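PDB 2JEK: RV1873 from Mycobacterium tuberculosis, which is of unknown function but belongs to the DUF1810 family and folds as a right-handed superhelix of helices. Local coordinates for residues T82-V85 / N86-Q89. Numbering follows the deposited sequence.
Sequences TGLV and NQVQ. With SO4 (sulfate ion), chain B.
N86 N donates to T82 O over 3.0 Å, a nearly straight bond and the one i to i+4 bond here that is not weak. One residue on, Q87 N divides itself between G83 O and L84 O in two weak bonds, and V88 N then takes V85 O at 3.2 Å, an i to i+3 bond. This tightening from four-residue to three-residue spacing is how many α-helices finish, and V88, with an extended backbone (psi 134°), carries the chain away. Beyond the end, Q89 bends at chi2 (-64°), which lets NE2 donate a 2.6 Å hydrogen bond to O4 of a sulfate, probably from the crystallisation liquor; K128 grips the same ion. Among the side chains, N86 and T82 run alongside each other, ND2 lying 3.9 Å from CG2, while N86 ND2 donates to D121 O and T82 OG1 bonds to L78 O. V88 CG2 rests 3.5 Å from L84 O, and L84 CD2 meets Q87 OE1 at 4.0 Å. Helix 120-129 flanks this terminus through F122, L125 and K128, whose NZ also binds N86 O and V88 O; L84 and V85 pack on helix 21-29, and V85 and V88 reach helix 93-96.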
loop_
_atom_site.group_PDB
_atom_site.type_symbol
_atom_site.label_atom_id
_atom_site.label_comp_id
_atom_site.label_asym_id
_atom_site.label_seq_id
_atom_site.Cartn_x
_atom_site.Cartn_y
_atom_site.Cartn_z
ATOM N N THR A 82 1.268 -1.679 7.351
ATOM C CA THR A 82 2.681 -1.340 7.165
ATOM C C THR A 82 3.500 -1.766 8.388
ATOM O O THR A 82 4.563 -2.377 8.242
ATOM C CB THR A 82 2.822 0.170 6.912
ATOM O OG1 THR A 82 2.080 0.505 5.733
ATOM C CG2 THR A 82 4.285 0.593 6.728
ATOM N N GLY A 83 2.986 -1.452 9.579
ATOM C CA GLY A 83 3.661 -1.803 10.829
ATOM C C GLY A 83 3.840 -3.297 11.026
ATOM O O GLY A 83 4.908 -3.760 11.486
ATOM N N LEU A 84 2.814 -4.070 10.655
ATOM C CA LEU A 84 2.903 -5.537 10.717
ATOM C C LEU A 84 4.022 -6.080 9.835
ATOM O O LEU A 84 4.768 -6.976 10.242
ATOM C CB LEU A 84 1.562 -6.189 10.351
ATOM C CG LEU A 84 0.442 -5.983 11.371
ATOM C CD1 LEU A 84 -0.887 -6.466 10.801
ATOM C CD2 LEU A 84 0.787 -6.696 12.682
ATOM N N VAL A 85 4.149 -5.524 8.629
ATOM C CA VAL A 85 5.218 -5.939 7.727
ATOM C C VAL A 85 6.577 -5.564 8.322
ATOM O O VAL A 85 7.510 -6.369 8.306
ATOM C CB VAL A 85 5.046 -5.338 6.305
ATOM C CG1 VAL A 85 6.235 -5.712 5.410
ATOM C CG2 VAL A 85 3.748 -5.836 5.658
ATOM N N ASN A 86 6.679 -4.349 8.862
ATOM C CA ASN A 86 7.942 -3.888 9.461
ATOM C C ASN A 86 8.409 -4.756 10.625
ATOM O O ASN A 86 9.603 -4.857 10.867
ATOM C CB ASN A 86 7.855 -2.431 9.891
ATOM C CG ASN A 86 7.960 -1.477 8.723
ATOM O OD1 ASN A 86 8.522 -1.814 7.687
ATOM N ND2 ASN A 86 7.455 -0.271 8.903
ATOM N N GLN A 87 7.460 -5.413 11.287
ATOM C CA GLN A 87 7.686 -6.251 12.473
ATOM C C GLN A 87 8.222 -7.653 12.157
ATOM O O GLN A 87 8.813 -8.307 13.028
ATOM C CB GLN A 87 6.361 -6.355 13.236
ATOM C CG GLN A 87 6.429 -6.938 14.621
ATOM C CD GLN A 87 5.081 -6.914 15.303
ATOM O OE1 GLN A 87 4.102 -7.481 14.808
ATOM N NE2 GLN A 87 5.018 -6.254 16.443
ATOM N N VAL A 88 8.008 -8.124 10.930
ATOM C CA VAL A 88 8.460 -9.456 10.520
ATOM C C VAL A 88 9.991 -9.531 10.552
ATOM O O VAL A 88 10.674 -8.610 10.101
ATOM C CB VAL A 88 7.933 -9.826 9.110
ATOM C CG1 VAL A 88 8.399 -11.220 8.698
ATOM C CG2 VAL A 88 6.411 -9.782 9.069
ATOM N N GLN A 89 10.521 -10.617 11.122
ATOM C CA GLN A 89 11.968 -10.796 11.236
ATOM C C GLN A 89 12.462 -11.966 10.411
ATOM O O GLN A 89 11.800 -13.004 10.335
ATOM C CB GLN A 89 12.376 -11.041 12.692
ATOM C CG GLN A 89 12.032 -9.919 13.628
ATOM C CD GLN A 89 12.765 -8.630 13.307
ATOM O OE1 GLN A 89 13.952 -8.636 12.962
ATOM N NE2 GLN A 89 12.059 -7.509 13.422
HETATM S S SO4 B . 13.633 -4.449 12.840
HETATM O O1 SO4 B . 14.421 -4.631 14.057
HETATM O O2 SO4 B . 14.185 -5.265 11.762
HETATM O O3 SO4 B . 13.605 -3.041 12.462
HETATM O O4 SO4 B . 12.273 -4.919 13.116
#